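Local atomic coordinates of probable intron-encoded endonuclease 1 (Wickerhamomyces canadensis, PDB entry 6X1J), a protein that cuts DNA at a long recognition sequence as a LAGLIDADG homing endonuclease, driving homing of its intron in the mitochondrial 21S rRNA gene. Residues K20-K23 and D24-Q28; E72-V75 and R76-E80. One frame throughout, in Å; residues are numbered along the deposited sequence.

Interaction 1: K20-K23 and D24-Q28; sequences KLIK and DYKKQ. With nucleotides of chain C.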
ATOM      1  N   LYS A  20     -23.979 -18.969   3.270  1.00 53.05           N
ATOM      2  CA  LYS A  20     -24.991 -17.972   2.851  1.00 57.21           C
ATOM      3  C   LYS A  20     -24.847 -16.679   3.662  1.00 56.74           C
ATOM      4  O   LYS A  20     -24.922 -15.571   3.044  1.00 61.60           O
ATOM      5  CB  LYS A  20     -26.378 -18.568   3.106  1.00 62.15           C
ATOM      6  CG  LYS A  20     -27.555 -17.824   2.492  1.00 66.42           C
ATOM      7  CD  LYS A  20     -28.004 -18.390   1.151  1.00 64.18           C
ATOM      8  CE  LYS A  20     -29.414 -17.974   0.777  1.00 63.18           C
ATOM      9  NZ  LYS A  20     -29.705 -16.561   1.119  1.00 62.11           N
ATOM     10  N   LEU A  21     -24.719 -16.807   4.988  1.00 51.89           N
ATOM     11  CA  LEU A  21     -24.479 -15.669   5.931  1.00 54.91           C
ATOM     12  C   LEU A  21     -23.377 -14.734   5.370  1.00 46.47           C
ATOM     13  O   LEU A  21     -23.603 -13.509   5.301  1.00 43.48           O
ATOM     14  CB  LEU A  21     -24.100 -16.237   7.306  1.00 57.28           C
ATOM     15  CG  LEU A  21     -25.184 -16.173   8.380  1.00 63.04           C
ATOM     16  CD1 LEU A  21     -24.873 -17.108   9.543  1.00 60.20           C
ATOM     17  CD2 LEU A  21     -25.366 -14.747   8.878  1.00 64.81           C
ATOM     18  N   ILE A  22     -22.258 -15.298   4.904  1.00 42.58           N
ATOM     19  CA  ILE A  22     -21.113 -14.526   4.327  1.00 47.55           C
ATOM     20  C   ILE A  22     -21.625 -13.756   3.100  1.00 44.84           C
ATOM     21  O   ILE A  22     -21.422 -12.516   3.056  1.00 45.89           O
ATOM     22  CB  ILE A  22     -19.912 -15.430   3.970  1.00 43.58           C
ATOM     23  CG1 ILE A  22     -19.343 -16.191   5.171  1.00 43.79           C
ATOM     24  CG2 ILE A  22     -18.848 -14.593   3.292  1.00 44.38           C
ATOM     25  CD1 ILE A  22     -18.292 -17.232   4.803  1.00 43.81           C
ATOM     26  N   LYS A  23     -22.278 -14.446   2.151  1.00 42.99           N
ATOM     27  CA  LYS A  23     -22.771 -13.810   0.898  1.00 41.99           C
ATOM     28  C   LYS A  23     -23.805 -12.737   1.259  1.00 46.33           C
ATOM     29  O   LYS A  23     -23.779 -11.656   0.622  1.00 44.07           O
ATOM     30  CB  LYS A  23     -23.354 -14.824  -0.079  1.00 40.37           C
ATOM     31  CG  LYS A  23     -22.480 -16.041  -0.287  1.00 40.75           C
ATOM     32  CD  LYS A  23     -22.806 -16.815  -1.518  1.00 39.01           C
ATOM     33  CE  LYS A  23     -22.075 -18.134  -1.481  1.00 39.20           C
ATOM     34  NZ  LYS A  23     -21.796 -18.657  -2.832  1.00 44.65           N
ATOM     35  N   ASP A  24     -24.666 -13.011   2.244  1.00 44.79           N
ATOM     36  CA  ASP A  24     -25.686 -12.035   2.709  1.00 45.50           C
ATOM     37  C   ASP A  24     -24.984 -10.845   3.387  1.00 40.84           C
ATOM     38  O   ASP A  24     -25.421  -9.718   3.166  1.00 35.20           O
ATOM     39  CB  ASP A  24     -26.745 -12.719   3.589  1.00 49.15           C
ATOM     40  CG  ASP A  24     -27.727 -13.592   2.812  1.00 57.89           C
ATOM     41  OD1 ASP A  24     -27.857 -13.390   1.574  1.00 63.87           O
ATOM     42  OD2 ASP A  24     -28.368 -14.461   3.443  1.00 55.98           O
ATOM     43  N   TYR A  25     -23.944 -11.084   4.202  1.00 43.34           N
ATOM     44  CA  TYR A  25     -23.121 -10.022   4.852  1.00 45.39           C
ATOM     45  C   TYR A  25     -22.538  -9.052   3.794  1.00 41.32           C
ATOM     46  O   TYR A  25     -22.655  -7.809   4.007  1.00 37.59           O
ATOM     47  CB  TYR A  25     -22.032 -10.644   5.741  1.00 47.60           C
ATOM     48  CG  TYR A  25     -21.050  -9.646   6.320  1.00 48.14           C
ATOM     49  CD1 TYR A  25     -21.373  -8.870   7.427  1.00 44.44           C
ATOM     50  CD2 TYR A  25     -19.798  -9.458   5.742  1.00 47.70           C
ATOM     51  CE1 TYR A  25     -20.478  -7.951   7.955  1.00 42.41           C
ATOM     52  CE2 TYR A  25     -18.891  -8.547   6.258  1.00 43.90           C
ATOM     53  CZ  TYR A  25     -19.233  -7.788   7.365  1.00 42.86           C
ATOM     54  OH  TYR A  25     -18.335  -6.892   7.875  1.00 39.52           O
ATOM     55  N   LYS A  26     -21.996  -9.577   2.680  1.00 37.20           N
ATOM     56  CA  LYS A  26     -21.334  -8.778   1.591  1.00 35.83           C
ATOM     57  C   LYS A  26     -22.240  -7.700   0.995  1.00 40.11           C
ATOM     58  O   LYS A  26     -21.713  -6.620   0.680  1.00 39.57           O
ATOM     59  CB  LYS A  26     -20.864  -9.683   0.465  1.00 29.80           C
ATOM     60  CG  LYS A  26     -19.702 -10.539   0.908  1.00 30.04           C
ATOM     61  CD  LYS A  26     -19.196 -11.405  -0.182  1.00 31.11           C
ATOM     62  CE  LYS A  26     -18.175 -12.348   0.388  1.00 30.67           C
ATOM     63  NZ  LYS A  26     -17.468 -13.084  -0.666  1.00 30.71           N
ATOM     64  N   LYS A  27     -23.541  -7.960   0.840  1.00 41.79           N
ATOM     65  CA  LYS A  27     -24.476  -6.992   0.203  1.00 42.55           C
ATOM     66  C   LYS A  27     -24.661  -5.778   1.124  1.00 43.03           C
ATOM     67  O   LYS A  27     -25.300  -4.787   0.702  1.00 43.16           O
ATOM     68  CB  LYS A  27     -25.853  -7.608  -0.059  1.00 50.81           C
ATOM     69  CG  LYS A  27     -25.883  -9.038  -0.583  1.00 57.40           C
ATOM     70  CD  LYS A  27     -27.295  -9.436  -1.003  1.00 66.14           C
ATOM     71  CE  LYS A  27     -27.495 -10.923  -1.172  1.00 75.57           C
ATOM     72  NZ  LYS A  27     -26.423 -11.515  -2.006  1.00 85.09           N
ATOM     73  N   GLN A  28     -24.136  -5.824   2.350  1.00 43.11           N
ATOM     74  CA  GLN A  28     -24.193  -4.660   3.278  1.00 44.29           C
ATOM     75  C   GLN A  28     -23.202  -3.591   2.777  1.00 41.07           C
ATOM     76  O   GLN A  28     -23.208  -2.455   3.343  1.00 43.01           O
ATOM     77  CB  GLN A  28     -23.949  -5.107   4.730  1.00 44.45           C
ATOM     78  CG  GLN A  28     -25.182  -5.672   5.432  1.00 50.41           C
ATOM     79  CD  GLN A  28     -24.912  -6.641   6.564  1.00 56.10           C
ATOM     80  OE1 GLN A  28     -25.831  -7.199   7.163  1.00 58.83           O
ATOM     81  NE2 GLN A  28     -23.647  -6.893   6.847  1.00 59.81           N
TER
ATOM     82  P    DT C   6     -18.406 -17.536  -4.440  1.00 44.09           P
ATOM     83  OP1  DT C   6     -19.398 -16.765  -3.643  1.00 39.32           O
ATOM     84  OP2  DT C   6     -17.811 -17.000  -5.703  1.00 37.64           O
ATOM     85  O5'  DT C   6     -17.243 -17.873  -3.414  1.00 45.54           O
ATOM     86  C5'  DT C   6     -17.529 -18.149  -2.025  1.00 38.87           C
ATOM     87  C4'  DT C   6     -16.238 -18.516  -1.333  1.00 41.17           C
ATOM     88  O4'  DT C   6     -15.739 -19.807  -1.772  1.00 39.78           O
ATOM     89  C3'  DT C   6     -15.072 -17.535  -1.524  1.00 39.08           C
ATOM     90  O3'  DT C   6     -14.508 -17.185  -0.266  1.00 39.48           O
ATOM     91  C2'  DT C   6     -14.076 -18.298  -2.377  1.00 37.95           C
ATOM     92  C1'  DT C   6     -14.331 -19.702  -1.882  1.00 40.21           C
ATOM     93  N1   DT C   6     -13.833 -20.843  -2.673  1.00 40.90           N
ATOM     94  C2   DT C   6     -13.514 -21.971  -1.958  1.00 40.85           C
ATOM     95  O2   DT C   6     -13.647 -22.047  -0.746  1.00 41.74           O
ATOM     96  N3   DT C   6     -13.036 -23.014  -2.710  1.00 40.40           N
ATOM     97  C4   DT C   6     -12.815 -23.028  -4.071  1.00 44.17           C
ATOM     98  O4   DT C   6     -12.361 -24.039  -4.605  1.00 50.48           O
ATOM     99  C5   DT C   6     -13.169 -21.805  -4.763  1.00 47.36           C
ATOM    100  C7   DT C   6     -12.974 -21.724  -6.244  1.00 49.42           C
ATOM    101  C6   DT C   6     -13.657 -20.789  -4.038  1.00 44.60           C
ATOM    102  P    DA C   7     -14.572 -15.652   0.205  1.00 43.09           P
ATOM    103  OP1  DA C   7     -15.987 -15.217   0.319  1.00 35.58           O
ATOM    104  OP2  DA C   7     -13.632 -14.887  -0.709  1.00 43.17           O
ATOM    105  O5'  DA C   7     -13.962 -15.751   1.673  1.00 43.07           O
ATOM    106  C5'  DA C   7     -14.779 -16.061   2.820  1.00 40.63           C
ATOM    107  C4'  DA C   7     -13.956 -16.855   3.807  1.00 37.21           C
ATOM    108  O4'  DA C   7     -13.518 -18.078   3.169  1.00 36.25           O
ATOM    109  C3'  DA C   7     -12.687 -16.162   4.313  1.00 38.02           C
ATOM    110  O3'  DA C   7     -12.661 -16.227   5.758  1.00 39.00           O
ATOM    111  C2'  DA C   7     -11.580 -16.831   3.508  1.00 37.72           C
ATOM    112  C1'  DA C   7     -12.113 -18.229   3.235  1.00 36.96           C
ATOM    113  N9   DA C   7     -11.686 -18.792   1.956  1.00 39.46           N
ATOM    114  C8   DA C   7     -11.743 -18.141   0.748  1.00 37.73           C
ATOM    115  N7   DA C   7     -11.305 -18.859  -0.259  1.00 35.15           N
ATOM    116  C5   DA C   7     -10.943 -20.065   0.323  1.00 33.40           C
ATOM    117  C6   DA C   7     -10.432 -21.255  -0.219  1.00 35.24           C
ATOM    118  N6   DA C   7     -10.171 -21.417  -1.515  1.00 37.56           N
ATOM    119  N1   DA C   7     -10.175 -22.278   0.626  1.00 36.55           N
ATOM    120  C2   DA C   7     -10.446 -22.111   1.926  1.00 36.38           C
ATOM    121  N3   DA C   7     -10.950 -21.044   2.553  1.00 41.01           N
ATOM    122  C4   DA C   7     -11.185 -20.045   1.683  1.00 37.38           C
TER

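Interaction 2: E72-V75 and R76-E80; sequences EHIV and RVFDE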
ATOM      1  N   GLU A  72      -2.277  -4.143  11.753  1.00 25.36           N
ATOM      2  CA  GLU A  72      -3.525  -4.014  12.555  1.00 29.56           C
ATOM      3  C   GLU A  72      -4.257  -2.702  12.204  1.00 29.95           C
ATOM      4  O   GLU A  72      -5.528  -2.702  12.092  1.00 27.54           O
ATOM      5  CB  GLU A  72      -3.237  -4.063  14.057  1.00 30.16           C
ATOM      6  CG  GLU A  72      -2.924  -5.447  14.578  1.00 34.94           C
ATOM      7  CD  GLU A  72      -2.471  -5.466  16.033  1.00 37.81           C
ATOM      8  OE1 GLU A  72      -2.517  -4.394  16.712  1.00 38.15           O
ATOM      9  OE2 GLU A  72      -2.040  -6.531  16.476  1.00 37.82           O
ATOM     10  N   HIS A  73      -3.497  -1.653  11.900  1.00 26.82           N
ATOM     11  CA  HIS A  73      -4.044  -0.373  11.377  1.00 29.30           C
ATOM     12  C   HIS A  73      -4.738  -0.565  10.003  1.00 29.31           C
ATOM     13  O   HIS A  73      -5.824   0.020   9.806  1.00 27.72           O
ATOM     14  CB  HIS A  73      -2.920   0.656  11.287  1.00 28.32           C
ATOM     15  CG  HIS A  73      -3.363   1.915  10.632  1.00 28.10           C
ATOM     16  ND1 HIS A  73      -4.153   2.850  11.292  1.00 27.80           N
ATOM     17  CD2 HIS A  73      -3.146   2.381   9.384  1.00 25.49           C
ATOM     18  CE1 HIS A  73      -4.377   3.864  10.487  1.00 25.19           C
ATOM     19  NE2 HIS A  73      -3.779   3.595   9.304  1.00 27.37           N
ATOM     20  N   ILE A  74      -4.109  -1.289   9.071  1.00 31.43           N
ATOM     21  CA  ILE A  74      -4.633  -1.495   7.682  1.00 32.63           C
ATOM     22  C   ILE A  74      -5.947  -2.294   7.791  1.00 34.06           C
ATOM     23  O   ILE A  74      -6.994  -1.850   7.264  1.00 31.44           O
ATOM     24  CB  ILE A  74      -3.571  -2.190   6.802  1.00 33.14           C
ATOM     25  CG1 ILE A  74      -2.332  -1.310   6.580  1.00 32.85           C
ATOM     26  CG2 ILE A  74      -4.184  -2.628   5.482  1.00 35.22           C
ATOM     27  CD1 ILE A  74      -2.614  -0.021   5.855  1.00 32.01           C
ATOM     28  N   VAL A  75      -5.922  -3.384   8.552  1.00 32.67           N
ATOM     29  CA  VAL A  75      -7.140  -4.182   8.846  1.00 31.46           C
ATOM     30  C   VAL A  75      -8.247  -3.291   9.423  1.00 31.07           C
ATOM     31  O   VAL A  75      -9.380  -3.466   8.960  1.00 29.86           O
ATOM     32  CB  VAL A  75      -6.841  -5.424   9.687  1.00 31.33           C
ATOM     33  CG1 VAL A  75      -8.117  -6.043  10.237  1.00 38.10           C
ATOM     34  CG2 VAL A  75      -6.096  -6.457   8.864  1.00 31.43           C
ATOM     35  N   ARG A  76      -7.994  -2.359  10.343  1.00 33.11           N
ATOM     36  CA  ARG A  76      -9.090  -1.467  10.840  1.00 31.11           C
ATOM     37  C   ARG A  76      -9.613  -0.621   9.668  1.00 30.75           C
ATOM     38  O   ARG A  76     -10.849  -0.540   9.543  1.00 25.98           O
ATOM     39  CB  ARG A  76      -8.700  -0.617  12.052  1.00 33.12           C
ATOM     40  CG  ARG A  76      -8.672  -1.387  13.372  1.00 39.68           C
ATOM     41  CD  ARG A  76      -8.408  -0.610  14.674  1.00 41.02           C
ATOM     42  NE  ARG A  76      -7.230   0.263  14.633  1.00 46.83           N
ATOM     43  CZ  ARG A  76      -5.947  -0.089  14.877  1.00 51.88           C
ATOM     44  NH1 ARG A  76      -4.983   0.815  14.759  1.00 48.63           N
ATOM     45  NH2 ARG A  76      -5.611  -1.330  15.208  1.00 51.94           N
ATOM     46  N   VAL A  77      -8.754  -0.082   8.774  1.00 25.87           N
ATOM     47  CA  VAL A  77      -9.233   0.737   7.599  1.00 25.57           C
ATOM     48  C   VAL A  77     -10.222  -0.084   6.731  1.00 22.72           C
ATOM     49  O   VAL A  77     -11.251   0.436   6.306  1.00 21.50           O
ATOM     50  CB  VAL A  77      -8.060   1.270   6.742  1.00 26.46           C
ATOM     51  CG1 VAL A  77      -8.571   1.984   5.498  1.00 27.21           C
ATOM     52  CG2 VAL A  77      -7.134   2.179   7.511  1.00 26.12           C
ATOM     53  N   PHE A  78      -9.910  -1.335   6.428  1.00 22.91           N
ATOM     54  CA  PHE A  78     -10.754  -2.259   5.651  1.00 26.72           C
ATOM     55  C   PHE A  78     -11.506  -3.243   6.576  1.00 29.51           C
ATOM     56  O   PHE A  78     -11.639  -4.438   6.237  1.00 27.34           O
ATOM     57  CB  PHE A  78      -9.832  -2.956   4.646  1.00 31.19           C
ATOM     58  CG  PHE A  78      -9.147  -1.980   3.712  1.00 31.31           C
ATOM     59  CD1 PHE A  78      -9.839  -1.422   2.641  1.00 29.59           C
ATOM     60  CD2 PHE A  78      -7.826  -1.595   3.924  1.00 31.98           C
ATOM     61  CE1 PHE A  78      -9.212  -0.528   1.781  1.00 31.91           C
ATOM     62  CE2 PHE A  78      -7.205  -0.702   3.061  1.00 29.64           C
ATOM     63  CZ  PHE A  78      -7.903  -0.162   2.001  1.00 30.01           C
ATOM     64  N   ASP A  79     -11.954  -2.781   7.742  1.00 34.32           N
ATOM     65  CA  ASP A  79     -12.522  -3.656   8.817  1.00 38.63           C
ATOM     66  C   ASP A  79     -13.619  -4.606   8.268  1.00 38.01           C
ATOM     67  O   ASP A  79     -13.446  -5.872   8.356  1.00 36.19           O
ATOM     68  CB  ASP A  79     -13.043  -2.786   9.965  1.00 39.85           C
ATOM     69  CG  ASP A  79     -13.248  -3.620  11.209  1.00 51.31           C
ATOM     70  OD1 ASP A  79     -12.351  -4.474  11.496  1.00 53.68           O
ATOM     71  OD2 ASP A  79     -14.323  -3.468  11.831  1.00 58.93           O
ATOM     72  N   GLU A  80     -14.661  -4.040   7.648  1.00 34.21           N
ATOM     73  CA  GLU A  80     -15.811  -4.781   7.044  1.00 35.49           C
ATOM     74  C   GLU A  80     -15.350  -6.018   6.277  1.00 32.76           C
ATOM     75  O   GLU A  80     -16.118  -6.958   6.224  1.00 33.37           O
ATOM     76  CB  GLU A  80     -16.483  -4.052   5.876  1.00 37.15           C
ATOM     77  CG  GLU A  80     -16.977  -2.656   6.150  1.00 39.79           C
ATOM     78  CD  GLU A  80     -15.957  -1.551   6.062  1.00 35.85           C
ATOM     79  OE1 GLU A  80     -15.981  -0.783   5.092  1.00 39.86           O
ATOM     80  OE2 GLU A  80     -15.189  -1.433   6.997  1.00 36.60           O
TER
HETATM   81  O   HOH W   1      -3.582  -1.817  17.188  1.00 40.21           O
HETATM   82  O   HOH W   2      -5.883   3.338  14.044  1.00 34.76           O

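Interaction 1: K20-K23 and D24-Q28
K26 runs alongside I22, one helical turn earlier, on its way to the DNA. Its CB lies near the carbonyl oxygens of K23 and I22, and CG rests 3.4 Å from I22 O, the same oxygen that accepts the backbone bond from K26 N at 3.0 Å. CD also stays near I22 O. With CG anti to the carbonyl carbon (chi1 -70°) and the chain extended beyond it, the methylenes follow I22, pointing the same way, until CE touches I22 CG2 at 3.7 Å. NZ then donates to OP1 of DA7 in chain C at 2.8 Å and also to the E108 carbonyl, so the ammonium is gripped by phosphate and protein together. K23, equally extended, sends NZ to OP1 of DT6 in chain C at 3.2 Å, while N18 OD1 takes another bond from it. Two successive phosphates of one strand are thus each met by a lysine from the same short helix.

On another side of the helix, K20 bends at chi2 and chi4 to bring NZ within 3.4 Å of D24 OD2, a salt bridge whose hydrogen bond is weak; D24 N meanwhile binds K20 O at 2.7 Å. With an alanine in place of D24, the K20 ammonium would probably lose its carboxylate mate and be freer to swing.

The centre of this contact lies about 26 Å from that of the chain, at the edge of the fold. L21 and D24 pack on I7, Y25 meets W29 edge-to-face, and H109 binds the K26 carbonyl. Y25 OH bonds E80 O, in the short 3-10 segment after helix 68-77.

Interaction 2: E72-V75 and R76-E80
The H73 and R76 side chains cross at about a right angle, the imidazole and guanidinium planes 71° apart. Over one face of the imidazole lies V77 CG2, 4.0 Å above the plane and displaced toward the rim; R76 NH1 approaches at the edge. One face of the guanidinium rests on H73 CA, again off-centre, and E72 O lies over a face too. Water 2 sits in plane at the edge of both groups: it accepts from R76 NH1 at 2.8 Å and is hydrogen-bonded to H73 ND1 at 3.3 Å. Water 1 accepts from R76 NH2 and donates to E72 OE1, bridging charges whose atoms, OE1 and NH2, remain 4.6 Å apart. The arginine chain reaches this position by bending at chi3 (-50°), which folds the guanidinium back over the preceding turn; two waters then hold its two terminal nitrogens. E72 OE2 has its own salt bridge with K68, and H73 NE2 is bonded to Y143 OH.

F78 has V77 CG1 near one face, 3.9 Å above its plane, and its CD2 touches I74 CG2 at 4.1 Å, the two side chains lying side by side. F78 N donates to I74 O at 3.1 Å and 163°, closing the last turn before the backbone leaves helical angles at F78.

The end of helix 68-77 and the F78 that follows it pack on the LAGLIDADG helix 34-45, which runs into the metal-binding G46 and D47: I74 touches N43, V77 touches T39, and F78 reaches Q36 and L40. I74 also rests on F63 and W65, joining the helix to the antiparallel sheet of strands 49-51, 60-65, 98-105 and 87-92.

In the fold
Interaction 1 comes before interaction 2 in the chain, with their centres 19 Å apart, yet they touch: Y25 OH lies 2.8 Å from E80 O, a probable hydrogen bond between helix 20-26 and the short 3-10 segment after helix 68-77. K9 extends this link, since it touches Y25 and forms a salt bridge with D79. Their relation to the DNA differs. Interaction 1 binds phosphates directly, whereas the nearest atom of interaction 2 is about 10 Å from the nucleic acid. The I74 side chain is about 11 Å from a bound potassium ion, so interaction 2 is set back from the metal sites formed by G46, D47, D147 and D148.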